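Local coordinates for hypothetical protein, haloacid dehalogenase-like hydrolase (Bacillus subtilis, PDB 1NRW), which removes the phosphate in vitro from phosphorylated five- and six-carbon sugars and nucleoside monophosphates and, less readily, from flavin mononucleotide, using magnesium as cofactor, at residues E39-T44 against W63-N68; K214-Q219 against D244-E249; A29-Q34 against L58-W63; A47-M52 against S110-P115. One frame throughout, in Å; residues are numbered along the deposited sequence.

Overall arrangement
Contacts 1 and 2 meet at the active site of the haloacid dehalogenase core. Their centres lie about 11 Å apart, both touch the bound phosphate, and Lys217 NZ of contact 2 reaches Ser43 O of contact 1 at 3.1 Å. Contact 1 pairs two central strands; contact 3, centred about 12 Å from it and sharing Trp63, ties the loop leading into the second of these strands to helix 24-35. Contact 4, centred about 14 Å from contact 1, takes helix 48-55, which joins those strands, and sets its first turn against the sheet of the cap. Contacts 2 and 4 lie on opposite sides of the chain's centre, about 21 Å apart between centres.

Contact 1: residues E39-T44 against W63-N68; sequences EVVVST and WVISAN. With PO4 (phosphate ion), chain B.
Glu39 and Trp63 meet at one end of this parallel pair of strands, where the indole N-H gives a 2.8 Å bond from Trp63 NE1 to Glu39 OE1. The oxygen lies close to the ring plane, whereas the nitrogen sits well above the plane of the carboxylate, the two planes being 75° apart. A bend at chi2 (-69°) swings the carboxylate of Glu39 round to that edge. Next along, Val41 turns CG2 to Trp63 CB (3.6 Å) and CG1 to Ile65 CD1 (3.6 Å); these branched and flat residues form the face that packs on Leu224 and Ala220 of helix 217-227. A leucine in place of Trp63 would probably leave Glu39 OE1 without its N-H and open a gap beside Leu224 and Tyr80. The backbone fixes the register with Val42 N to Trp63 O (2.9 Å) and Ile65 N to Val42 O (2.8 Å), while Val42 and Val64 on the other face lie under helix 48-55. Beyond the strand, Thr44 O accepts from Asn68 N, and Thr44 OG1, itself accepting from Arg46 N, donates to phosphate O4 at 2.7 Å. The sheet thus holds a phosphate-binding hydroxyl with its proton directed at the ligand.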
loop_
_atom_site.group_PDB
_atom_site.type_symbol
_atom_site.label_atom_id
_atom_site.label_comp_id
_atom_site.label_asym_id
_atom_site.label_seq_id
_atom_site.Cartn_x
_atom_site.Cartn_y
_atom_site.Cartn_z
ATOM N N GLU A 39 -18.462 -6.934 -1.868
ATOM C CA GLU A 39 -17.405 -6.489 -2.765
ATOM C C GLU A 39 -16.126 -6.401 -1.936
ATOM O O GLU A 39 -16.070 -5.668 -0.949
ATOM C CB GLU A 39 -17.730 -5.114 -3.349
ATOM C CG GLU A 39 -18.976 -5.065 -4.228
ATOM C CD GLU A 39 -18.811 -5.804 -5.545
ATOM O OE1 GLU A 39 -17.671 -6.176 -5.898
ATOM O OE2 GLU A 39 -19.828 -6.003 -6.242
ATOM N N VAL A 40 -15.107 -7.155 -2.332
ATOM C CA VAL A 40 -13.845 -7.135 -1.606
ATOM C C VAL A 40 -12.797 -6.342 -2.366
ATOM O O VAL A 40 -12.590 -6.552 -3.566
ATOM C CB VAL A 40 -13.313 -8.563 -1.356
ATOM C CG1 VAL A 40 -11.930 -8.493 -0.703
ATOM C CG2 VAL A 40 -14.285 -9.326 -0.455
ATOM N N VAL A 41 -12.142 -5.428 -1.658
ATOM C CA VAL A 41 -11.108 -4.589 -2.245
ATOM C C VAL A 41 -9.821 -4.693 -1.437
ATOM O O VAL A 41 -9.846 -4.614 -0.209
ATOM C CB VAL A 41 -11.549 -3.108 -2.267
ATOM C CG1 VAL A 41 -10.534 -2.273 -3.034
ATOM C CG2 VAL A 41 -12.937 -2.993 -2.880
ATOM N N VAL A 42 -8.705 -4.895 -2.128
ATOM C CA VAL A 42 -7.398 -4.970 -1.482
ATOM C C VAL A 42 -6.713 -3.648 -1.821
ATOM O O VAL A 42 -6.629 -3.261 -2.993
ATOM C CB VAL A 42 -6.590 -6.175 -2.005
ATOM C CG1 VAL A 42 -5.148 -6.100 -1.526
ATOM C CG2 VAL A 42 -7.230 -7.462 -1.504
ATOM N N SER A 43 -6.234 -2.957 -0.791
ATOM C CA SER A 43 -5.624 -1.639 -0.958
ATOM C C SER A 43 -4.173 -1.574 -0.493
ATOM O O SER A 43 -3.863 -1.888 0.657
ATOM C CB SER A 43 -6.459 -0.610 -0.196
ATOM O OG SER A 43 -5.992 0.708 -0.430
ATOM N N THR A 44 -3.293 -1.117 -1.377
ATOM C CA THR A 44 -1.867 -1.077 -1.074
ATOM C C THR A 44 -1.121 0.114 -1.674
ATOM O O THR A 44 -1.605 0.771 -2.593
ATOM C CB THR A 44 -1.192 -2.371 -1.606
ATOM O OG1 THR A 44 0.201 -2.381 -1.265
ATOM C CG2 THR A 44 -1.326 -2.453 -3.132
ATOM N N TRP A 63 -11.106 -6.426 -6.155
ATOM C CA TRP A 63 -10.874 -5.083 -6.663
ATOM C C TRP A 63 -9.511 -4.771 -6.063
ATOM O O TRP A 63 -9.169 -5.290 -4.992
ATOM C CB TRP A 63 -11.886 -4.080 -6.106
ATOM C CG TRP A 63 -13.260 -4.231 -6.655
ATOM C CD1 TRP A 63 -14.220 -5.099 -6.234
ATOM C CD2 TRP A 63 -13.823 -3.505 -7.753
ATOM N NE1 TRP A 63 -15.353 -4.963 -7.003
ATOM C CE2 TRP A 63 -15.137 -3.991 -7.943
ATOM C CE3 TRP A 63 -13.346 -2.491 -8.596
ATOM C CZ2 TRP A 63 -15.983 -3.500 -8.946
ATOM C CZ3 TRP A 63 -14.191 -1.999 -9.597
ATOM C CH2 TRP A 63 -15.496 -2.508 -9.759
ATOM N N VAL A 64 -8.731 -3.939 -6.741
ATOM C CA VAL A 64 -7.416 -3.582 -6.234
ATOM C C VAL A 64 -7.164 -2.090 -6.303
ATOM O O VAL A 64 -7.249 -1.479 -7.376
ATOM C CB VAL A 64 -6.285 -4.262 -7.032
ATOM C CG1 VAL A 64 -4.918 -3.836 -6.468
ATOM C CG2 VAL A 64 -6.434 -5.772 -6.972
ATOM N N ILE A 65 -6.868 -1.513 -5.147
ATOM C CA ILE A 65 -6.515 -0.103 -5.056
ATOM C C ILE A 65 -5.004 -0.165 -4.849
ATOM O O ILE A 65 -4.527 -0.785 -3.891
ATOM C CB ILE A 65 -7.195 0.565 -3.854
ATOM C CG1 ILE A 65 -8.700 0.679 -4.123
ATOM C CG2 ILE A 65 -6.574 1.937 -3.594
ATOM C CD1 ILE A 65 -9.502 1.216 -2.958
ATOM N N SER A 66 -4.249 0.437 -5.758
ATOM C CA SER A 66 -2.795 0.409 -5.657
ATOM C C SER A 66 -2.180 1.799 -5.703
ATOM O O SER A 66 -2.879 2.789 -5.891
ATOM C CB SER A 66 -2.212 -0.467 -6.776
ATOM O OG SER A 66 -2.596 -0.011 -8.061
ATOM N N ALA A 67 -0.867 1.865 -5.514
ATOM C CA ALA A 67 -0.160 3.136 -5.537
ATOM C C ALA A 67 -0.772 4.157 -4.577
ATOM O O ALA A 67 -0.920 5.338 -4.904
ATOM C CB ALA A 67 -0.128 3.687 -6.956
ATOM N N ASN A 68 -1.127 3.684 -3.386
ATOM C CA ASN A 68 -1.683 4.532 -2.342
ATOM C C ASN A 68 -3.003 5.202 -2.718
ATOM O O ASN A 68 -3.286 6.314 -2.275
ATOM C CB ASN A 68 -0.656 5.603 -1.943
ATOM C CG ASN A 68 -1.026 6.316 -0.657
ATOM O OD1 ASN A 68 -1.380 5.677 0.334
ATOM N ND2 ASN A 68 -0.931 7.643 -0.658
HETATM P P PO4 B . 0.853 -1.598 2.199
HETATM O O1 PO4 B . 0.257 -1.891 3.516
HETATM O O2 PO4 B . 0.160 -0.432 1.594
HETATM O O3 PO4 B . 2.294 -1.288 2.374
HETATM O O4 PO4 B . 0.695 -2.782 1.321
#

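Contact 2: residues K214-Q219 against D244-E249; sequences KASKGQ and DKSMLE. With PO4 (phosphate ion), chain B.
Lys217 NZ is gripped from several directions: it makes a 2.8 Å salt bridge to Asp244 OD1, met nearly in line with the C-O bond, and a 2.8 Å hydrogen bond to phosphate O2. Outside the two segments, Asp10 OD1 and Ser43 O take it as well. Such a lysine at the start of a helix, facing Asp10 of the metal site, is the motif III lysine of the haloacid dehalogenase fold. Lysine suits the place because its long, flexible chain carries a positive charge from the helix to the anions; beyond CG it runs fully extended, chi2 to chi4 all close to 180°, and CD passes 3.4 Å from Asp244 OD1. With an alanine here, Asp244 OD1 and the phosphate would probably lose the positive partner they share. Asp244 is held on its other oxygen by Ser241 OG, a ligand of the bound calcium ion, so Asp244 and Lys217 together link a calcium ligand to the phosphate. Behind the lysine the two helices start close together. Ser216 caps helix 217-227, its OG accepting from Gln219 N at 3.1 Å. Ser246 then reaches across with its own hydroxyl, which takes the amide of Gly218 (Gly218 N to Ser246 OG, 3.0 Å). The backbones approach so closely that glycine is needed at this point: Gly218 CA is 3.6 Å from Met247 CA, and a CB on Gly218 would fall 2.4 Å from Ser246 O.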
loop_
_atom_site.group_PDB
_atom_site.type_symbol
_atom_site.label_atom_id
_atom_site.label_comp_id
_atom_site.label_asym_id
_atom_site.label_seq_id
_atom_site.Cartn_x
_atom_site.Cartn_y
_atom_site.Cartn_z
ATOM N N LYS A 214 -5.527 13.939 -4.461
ATOM C CA LYS A 214 -6.720 13.106 -4.552
ATOM C C LYS A 214 -6.430 11.614 -4.547
ATOM O O LYS A 214 -7.332 10.805 -4.746
ATOM C CB LYS A 214 -7.530 13.459 -5.800
ATOM C CG LYS A 214 -8.144 14.852 -5.766
ATOM C CD LYS A 214 -9.082 15.049 -6.952
ATOM C CE LYS A 214 -9.667 16.453 -6.978
ATOM N NZ LYS A 214 -8.602 17.483 -7.144
ATOM N N ALA A 215 -5.170 11.251 -4.322
ATOM C CA ALA A 215 -4.793 9.844 -4.277
ATOM C C ALA A 215 -4.440 9.412 -2.852
ATOM O O ALA A 215 -3.350 9.696 -2.360
ATOM C CB ALA A 215 -3.606 9.582 -5.208
ATOM N N SER A 216 -5.380 8.754 -2.186
ATOM C CA SER A 216 -5.158 8.235 -0.839
ATOM C C SER A 216 -6.035 6.991 -0.743
ATOM O O SER A 216 -6.990 6.840 -1.510
ATOM C CB SER A 216 -5.543 9.260 0.239
ATOM O OG SER A 216 -6.947 9.449 0.336
ATOM N N LYS A 217 -5.718 6.083 0.174
ATOM C CA LYS A 217 -6.525 4.876 0.278
ATOM C C LYS A 217 -7.972 5.219 0.615
ATOM O O LYS A 217 -8.894 4.588 0.105
ATOM C CB LYS A 217 -5.938 3.920 1.323
ATOM C CG LYS A 217 -4.617 3.298 0.881
ATOM C CD LYS A 217 -4.180 2.174 1.815
ATOM C CE LYS A 217 -2.851 1.568 1.367
ATOM N NZ LYS A 217 -2.476 0.407 2.221
ATOM N N GLY A 218 -8.163 6.234 1.457
ATOM C CA GLY A 218 -9.506 6.642 1.832
ATOM C C GLY A 218 -10.295 7.244 0.678
ATOM O O GLY A 218 -11.467 6.933 0.501
ATOM N N GLN A 219 -9.664 8.103 -0.113
ATOM C CA GLN A 219 -10.358 8.714 -1.244
ATOM C C GLN A 219 -10.690 7.691 -2.327
ATOM O O GLN A 219 -11.733 7.780 -2.975
ATOM C CB GLN A 219 -9.520 9.852 -1.830
ATOM C CG GLN A 219 -9.440 11.065 -0.920
ATOM C CD GLN A 219 -8.519 12.137 -1.459
ATOM O OE1 GLN A 219 -7.299 12.098 -1.252
ATOM N NE2 GLN A 219 -9.095 13.095 -2.172
ATOM N N ASP A 244 -3.013 3.613 6.133
ATOM C CA ASP A 244 -4.380 3.096 6.147
ATOM C C ASP A 244 -5.336 4.011 6.905
ATOM O O ASP A 244 -6.553 3.830 6.844
ATOM C CB ASP A 244 -4.446 1.714 6.807
ATOM C CG ASP A 244 -3.648 0.667 6.069
ATOM O OD1 ASP A 244 -3.582 0.732 4.821
ATOM O OD2 ASP A 244 -3.110 -0.241 6.744
ATOM N N LYS A 245 -4.787 4.983 7.627
ATOM C CA LYS A 245 -5.604 5.889 8.429
ATOM C C LYS A 245 -6.801 6.469 7.681
ATOM O O LYS A 245 -7.940 6.373 8.151
ATOM C CB LYS A 245 -4.739 7.022 8.983
ATOM C CG LYS A 245 -5.481 7.999 9.883
ATOM C CD LYS A 245 -4.533 9.066 10.412
ATOM C CE LYS A 245 -5.281 10.159 11.152
ATOM N NZ LYS A 245 -6.020 9.628 12.327
ATOM N N SER A 246 -6.552 7.051 6.514
ATOM C CA SER A 246 -7.629 7.656 5.740
ATOM C C SER A 246 -8.735 6.691 5.332
ATOM O O SER A 246 -9.896 7.099 5.240
ATOM C CB SER A 246 -7.075 8.366 4.495
ATOM O OG SER A 246 -6.492 7.461 3.572
HETATM N N MSE A 247 -8.420 5.420 5.090
HETATM C CA MSE A 247 -9.502 4.529 4.696
HETATM C C MSE A 247 -10.308 4.042 5.897
HETATM O O MSE A 247 -11.503 3.790 5.767
HETATM C CB MSE A 247 -9.009 3.370 3.813
HETATM C CG MSE A 247 -8.367 2.201 4.492
HETATM SE SE MSE A 247 -8.118 0.807 3.142
HETATM C CE MSE A 247 -6.784 -0.218 4.092
ATOM N N LEU A 248 -9.679 3.929 7.067
ATOM C CA LEU A 248 -10.437 3.542 8.257
ATOM C C LEU A 248 -11.386 4.698 8.565
ATOM O O LEU A 248 -12.543 4.486 8.935
ATOM C CB LEU A 248 -9.525 3.308 9.463
ATOM C CG LEU A 248 -9.056 1.868 9.701
ATOM C CD1 LEU A 248 -8.078 1.459 8.599
ATOM C CD2 LEU A 248 -8.396 1.763 11.076
ATOM N N GLU A 249 -10.893 5.922 8.402
ATOM C CA GLU A 249 -11.709 7.108 8.658
ATOM C C GLU A 249 -12.865 7.201 7.667
ATOM O O GLU A 249 -13.984 7.567 8.035
ATOM C CB GLU A 249 -10.850 8.374 8.566
ATOM C CG GLU A 249 -9.691 8.417 9.550
ATOM C CD GLU A 249 -8.836 9.667 9.400
ATOM O OE1 GLU A 249 -8.454 9.998 8.257
ATOM O OE2 GLU A 249 -8.538 10.312 10.427
HETATM P P PO4 B . 0.853 -1.598 2.199
HETATM O O1 PO4 B . 0.257 -1.891 3.516
HETATM O O2 PO4 B . 0.160 -0.432 1.594
HETATM O O3 PO4 B . 2.294 -1.288 2.374
HETATM O O4 PO4 B . 0.695 -2.782 1.321
#

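Contact 3: residues A29-Q34 against L58-W63; sequences ALRQAQ and LGIKTW
The side-chain amide of Gln34 pairs with both backbone polar atoms of Lys61, one directly and one through a water. Gln34 NE2 donates to Lys61 O at 2.8 Å, with the oxygen in the plane of the amide, while Gln34 OE1 accepts from a water that in turn accepts from Lys61 N; both water bonds are 2.9 Å long. This donor and acceptor pairing fixes which way round the amide sits, and an extended chain (chi2 -177°) lets it span from the helix to the loop. One turn earlier, Arg31 NH2 makes a weak 3.2 Å bond to Gly59 O, and a second water joins Arg31 NH1 to that same oxygen. Glu27 secures the arginine by a salt bridge to NE. Glycine fits at Gly59 because its positive phi, 72°, closes helix 48-55 in a Schellman motif, Ile60 N bonding back to Phe55 O. Deeper in, Leu30 CD1 rests 4.3 Å from Ile60 CG2; Leu30 also packs on Val40 and Ile60 on Phe55. Since the polar bonds go to backbone atoms, the grip depends on the loop's path more than on its side chains.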
loop_
_atom_site.group_PDB
_atom_site.type_symbol
_atom_site.label_atom_id
_atom_site.label_comp_id
_atom_site.label_asym_id
_atom_site.label_seq_id
_atom_site.Cartn_x
_atom_site.Cartn_y
_atom_site.Cartn_z
ATOM N N ALA A 29 -11.708 -16.886 3.929
ATOM C CA ALA A 29 -12.527 -15.762 4.384
ATOM C C ALA A 29 -12.849 -14.808 3.233
ATOM O O ALA A 29 -13.971 -14.304 3.133
ATOM C CB ALA A 29 -11.815 -15.010 5.513
ATOM N N LEU A 30 -11.870 -14.554 2.368
ATOM C CA LEU A 30 -12.079 -13.666 1.223
ATOM C C LEU A 30 -13.105 -14.243 0.256
ATOM O O LEU A 30 -14.008 -13.541 -0.206
ATOM C CB LEU A 30 -10.772 -13.429 0.454
ATOM C CG LEU A 30 -9.718 -12.479 1.019
ATOM C CD1 LEU A 30 -8.584 -12.329 0.008
ATOM C CD2 LEU A 30 -10.341 -11.129 1.307
ATOM N N ARG A 31 -12.954 -15.524 -0.062
ATOM C CA ARG A 31 -13.875 -16.183 -0.977
ATOM C C ARG A 31 -15.278 -16.261 -0.387
ATOM O O ARG A 31 -16.263 -16.146 -1.115
ATOM C CB ARG A 31 -13.368 -17.582 -1.322
ATOM C CG ARG A 31 -12.068 -17.562 -2.115
ATOM C CD ARG A 31 -11.577 -18.961 -2.435
ATOM N NE ARG A 31 -10.337 -18.927 -3.208
ATOM C CZ ARG A 31 -10.240 -18.481 -4.458
ATOM N NH1 ARG A 31 -11.314 -18.025 -5.096
ATOM N NH2 ARG A 31 -9.063 -18.485 -5.071
ATOM N N GLN A 32 -15.374 -16.441 0.927
ATOM C CA GLN A 32 -16.687 -16.519 1.568
ATOM C C GLN A 32 -17.384 -15.170 1.476
ATOM O O GLN A 32 -18.591 -15.094 1.242
ATOM C CB GLN A 32 -16.558 -16.934 3.036
ATOM C CG GLN A 32 -17.903 -17.055 3.760
ATOM C CD GLN A 32 -18.880 -17.953 3.022
ATOM O OE1 GLN A 32 -18.533 -19.069 2.629
ATOM N NE2 GLN A 32 -20.110 -17.476 2.834
ATOM N N ALA A 33 -16.615 -14.103 1.667
ATOM C CA ALA A 33 -17.152 -12.755 1.589
ATOM C C ALA A 33 -17.687 -12.502 0.183
ATOM O O ALA A 33 -18.765 -11.935 0.016
ATOM C CB ALA A 33 -16.069 -11.734 1.935
ATOM N N GLN A 34 -16.941 -12.929 -0.830
ATOM C CA GLN A 34 -17.383 -12.727 -2.204
ATOM C C GLN A 34 -18.611 -13.584 -2.470
ATOM O O GLN A 34 -19.508 -13.199 -3.225
ATOM C CB GLN A 34 -16.251 -13.067 -3.179
ATOM C CG GLN A 34 -15.035 -12.171 -2.997
ATOM C CD GLN A 34 -13.935 -12.452 -3.999
ATOM O OE1 GLN A 34 -13.505 -13.591 -4.157
ATOM N NE2 GLN A 34 -13.472 -11.410 -4.680
ATOM N N LEU A 58 -2.809 -18.010 -6.644
ATOM C CA LEU A 58 -3.863 -18.467 -5.743
ATOM C C LEU A 58 -5.249 -18.400 -6.364
ATOM O O LEU A 58 -6.224 -18.872 -5.771
ATOM C CB LEU A 58 -3.856 -17.627 -4.466
ATOM C CG LEU A 58 -2.578 -17.684 -3.635
ATOM C CD1 LEU A 58 -2.700 -16.709 -2.476
ATOM C CD2 LEU A 58 -2.353 -19.106 -3.133
ATOM N N GLY A 59 -5.340 -17.806 -7.547
ATOM C CA GLY A 59 -6.628 -17.681 -8.203
ATOM C C GLY A 59 -7.528 -16.664 -7.523
ATOM O O GLY A 59 -8.744 -16.681 -7.708
ATOM N N ILE A 60 -6.939 -15.775 -6.730
ATOM C CA ILE A 60 -7.707 -14.753 -6.032
ATOM C C ILE A 60 -7.926 -13.549 -6.940
ATOM O O ILE A 60 -6.996 -13.068 -7.588
ATOM C CB ILE A 60 -6.990 -14.289 -4.737
ATOM C CG1 ILE A 60 -6.966 -15.434 -3.718
ATOM C CG2 ILE A 60 -7.692 -13.057 -4.151
ATOM C CD1 ILE A 60 -6.164 -15.130 -2.467
ATOM N N LYS A 61 -9.167 -13.079 -6.992
ATOM C CA LYS A 61 -9.525 -11.924 -7.808
ATOM C C LYS A 61 -10.391 -10.971 -7.000
ATOM O O LYS A 61 -11.524 -11.297 -6.641
ATOM C CB LYS A 61 -10.288 -12.360 -9.059
ATOM C CG LYS A 61 -9.452 -13.131 -10.063
ATOM C CD LYS A 61 -10.251 -13.424 -11.321
ATOM C CE LYS A 61 -9.384 -14.067 -12.391
ATOM N NZ LYS A 61 -10.156 -14.326 -13.640
ATOM N N THR A 62 -9.857 -9.790 -6.721
ATOM C CA THR A 62 -10.587 -8.785 -5.954
ATOM C C THR A 62 -10.374 -7.436 -6.616
ATOM O O THR A 62 -9.567 -7.308 -7.536
ATOM C CB THR A 62 -10.021 -8.640 -4.523
ATOM O OG1 THR A 62 -8.702 -8.070 -4.596
ATOM C CG2 THR A 62 -9.941 -9.990 -3.821
ATOM N N TRP A 63 -11.106 -6.426 -6.155
ATOM C CA TRP A 63 -10.874 -5.083 -6.663
ATOM C C TRP A 63 -9.511 -4.771 -6.063
ATOM O O TRP A 63 -9.169 -5.290 -4.992
ATOM C CB TRP A 63 -11.886 -4.080 -6.106
ATOM C CG TRP A 63 -13.260 -4.231 -6.655
ATOM C CD1 TRP A 63 -14.220 -5.099 -6.234
ATOM C CD2 TRP A 63 -13.823 -3.505 -7.753
ATOM N NE1 TRP A 63 -15.353 -4.963 -7.003
ATOM C CE2 TRP A 63 -15.137 -3.991 -7.943
ATOM C CE3 TRP A 63 -13.346 -2.491 -8.596
ATOM C CZ2 TRP A 63 -15.983 -3.500 -8.946
ATOM C CZ3 TRP A 63 -14.191 -1.999 -9.597
ATOM C CH2 TRP A 63 -15.496 -2.508 -9.759
HETATM O O HOH W 1 -11.669 -16.238 -7.795
HETATM O O HOH W 2 -11.210 -14.533 -5.563
#

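Contact 4: residues A47-M52 against S110-P115; sequences AHFDVM and SAIYTP
Ala47, the N-cap of helix 48-55, comes nearest to Ile112 at the start of strand 112-114, their CA atoms 7.7 Å apart, so the backbones stay well separated and no hydrogen bond crosses. Side chains bridge the interval. Ile112 points toward the helix with its CG1 arm turned away from its own carbonyl carbon (chi1 -54°), and its end carbon CD1 sits 4.2 Å from Ala47 CB and 3.5 Å from Asp50 OD2. Phe49 has been modelled in two conformers, and its ring contacts hold for the one described here, so they are less certain than the rest. In it CG stands between the backbone N and the carbonyl carbon (chi1 49°), Ala47 CB lies over one ring face, and Ile112 CG1 lies near the ring plane, at the edge, 3.6 Å from Phe49 CZ. Phe49 CZ also comes within 3.7 Å of Ala111 CA. Asp50 is the polar residue of the group: its OD2 accepts from Ala47 N at 3.1 Å, as in one half of a capping box, the other half being absent because alanine has no side-chain acceptor. A small residue suits Ala47, which is hemmed in by ring and isoleucine. Strand 112-114 lies between strands 103-108 and 154-156 in the second sheet, so this apolar patch joins the phosphatase core to the inserted alpha/beta cap characteristic of the Cof family.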
loop_
_atom_site.group_PDB
_atom_site.type_symbol
_atom_site.label_atom_id
_atom_site.label_comp_id
_atom_site.label_asym_id
_atom_site.label_seq_id
_atom_site.Cartn_x
_atom_site.Cartn_y
_atom_site.Cartn_z
ATOM N N ALA A 47 2.464 -1.600 -6.353
ATOM C CA ALA A 47 1.913 -1.578 -7.699
ATOM C C ALA A 47 0.867 -2.667 -7.908
ATOM O O ALA A 47 0.882 -3.698 -7.239
ATOM C CB ALA A 47 3.039 -1.742 -8.718
ATOM N N HIS A 48 -0.041 -2.437 -8.851
ATOM C CA HIS A 48 -1.056 -3.427 -9.156
ATOM C C HIS A 48 -0.406 -4.779 -9.502
ATOM O O HIS A 48 -0.892 -5.828 -9.082
ATOM C CB HIS A 48 -1.928 -2.937 -10.327
ATOM C CG HIS A 48 -2.936 -3.941 -10.800
ATOM N ND1 HIS A 48 -4.012 -4.342 -10.036
ATOM C CD2 HIS A 48 -3.030 -4.622 -11.966
ATOM C CE1 HIS A 48 -4.725 -5.227 -10.711
ATOM N NE2 HIS A 48 -4.150 -5.413 -11.886
ATOM N N PHE A 49 0.692 -4.755 -10.254
ATOM C CA PHE A 49 1.345 -6.007 -10.619
ATOM C C PHE A 49 1.979 -6.731 -9.432
ATOM O O PHE A 49 2.184 -7.941 -9.483
ATOM C CB PHE A 49 2.368 -5.795 -11.752
ATOM C CG PHE A 49 3.318 -4.646 -11.536
ATOM C CD1 PHE A 49 4.299 -4.705 -10.555
ATOM C CD2 PHE A 49 3.256 -3.521 -12.353
ATOM C CE1 PHE A 49 5.211 -3.658 -10.394
ATOM C CE2 PHE A 49 4.160 -2.471 -12.202
ATOM C CZ PHE A 49 5.140 -2.540 -11.220
ATOM N N ASP A 50 2.273 -5.999 -8.361
ATOM C CA ASP A 50 2.843 -6.612 -7.155
ATOM C C ASP A 50 1.740 -7.439 -6.499
ATOM O O ASP A 50 1.987 -8.520 -5.960
ATOM C CB ASP A 50 3.322 -5.562 -6.144
ATOM C CG ASP A 50 4.611 -4.887 -6.558
ATOM O OD1 ASP A 50 5.488 -5.573 -7.124
ATOM O OD2 ASP A 50 4.757 -3.672 -6.294
ATOM N N VAL A 51 0.514 -6.922 -6.540
ATOM C CA VAL A 51 -0.613 -7.631 -5.951
ATOM C C VAL A 51 -0.933 -8.860 -6.795
ATOM O O VAL A 51 -1.175 -9.938 -6.261
ATOM C CB VAL A 51 -1.872 -6.731 -5.868
ATOM C CG1 VAL A 51 -3.020 -7.498 -5.218
ATOM C CG2 VAL A 51 -1.560 -5.468 -5.072
HETATM N N MSE A 52 -0.922 -8.693 -8.114
HETATM C CA MSE A 52 -1.215 -9.794 -9.029
HETATM C C MSE A 52 -0.221 -10.944 -8.890
HETATM O O MSE A 52 -0.590 -12.110 -9.028
HETATM C CB MSE A 52 -1.217 -9.290 -10.471
HETATM C CG MSE A 52 -2.247 -8.215 -10.733
HETATM SE SE MSE A 52 -4.041 -8.893 -10.531
HETATM C CE MSE A 52 -4.318 -8.558 -8.665
ATOM N N SER A 110 3.985 1.251 -16.220
ATOM C CA SER A 110 4.875 0.200 -16.705
ATOM C C SER A 110 5.647 -0.575 -15.636
ATOM O O SER A 110 5.667 -1.807 -15.651
ATOM C CB SER A 110 5.859 0.800 -17.710
ATOM O OG SER A 110 6.452 1.979 -17.193
ATOM N N ALA A 111 6.290 0.134 -14.717
ATOM C CA ALA A 111 7.057 -0.526 -13.672
ATOM C C ALA A 111 7.386 0.421 -12.529
ATOM O O ALA A 111 6.884 1.541 -12.468
ATOM C CB ALA A 111 8.347 -1.094 -14.257
ATOM N N ILE A 112 8.224 -0.054 -11.616
ATOM C CA ILE A 112 8.656 0.738 -10.475
ATOM C C ILE A 112 10.103 1.110 -10.772
ATOM O O ILE A 112 10.991 0.263 -10.705
ATOM C CB ILE A 112 8.616 -0.080 -9.168
ATOM C CG1 ILE A 112 7.225 -0.688 -8.972
ATOM C CG2 ILE A 112 8.953 0.817 -7.986
ATOM C CD1 ILE A 112 7.141 -1.641 -7.791
ATOM N N TYR A 113 10.334 2.371 -11.112
ATOM C CA TYR A 113 11.677 2.833 -11.435
ATOM C C TYR A 113 12.465 3.185 -10.190
ATOM O O TYR A 113 11.931 3.763 -9.250
ATOM C CB TYR A 113 11.593 4.043 -12.367
ATOM C CG TYR A 113 11.049 3.687 -13.724
ATOM C CD1 TYR A 113 11.834 2.997 -14.648
ATOM C CD2 TYR A 113 9.731 3.996 -14.076
ATOM C CE1 TYR A 113 11.329 2.623 -15.882
ATOM C CE2 TYR A 113 9.214 3.624 -15.312
ATOM C CZ TYR A 113 10.018 2.937 -16.209
ATOM O OH TYR A 113 9.518 2.556 -17.431
ATOM N N THR A 114 13.746 2.836 -10.189
ATOM C CA THR A 114 14.596 3.121 -9.047
ATOM C C THR A 114 16.069 2.998 -9.422
ATOM O O THR A 114 16.434 2.199 -10.282
ATOM C CB THR A 114 14.312 2.140 -7.874
ATOM O OG1 THR A 114 15.201 2.419 -6.787
ATOM C CG2 THR A 114 14.513 0.694 -8.320
ATOM N N PRO A 115 16.925 3.815 -8.795
ATOM C CA PRO A 115 18.368 3.786 -9.056
ATOM C C PRO A 115 19.094 2.911 -8.025
ATOM O O PRO A 115 20.304 2.706 -8.114
ATOM C CB PRO A 115 18.758 5.249 -8.938
ATOM C CG PRO A 115 17.886 5.716 -7.812
ATOM C CD PRO A 115 16.542 5.068 -8.116
#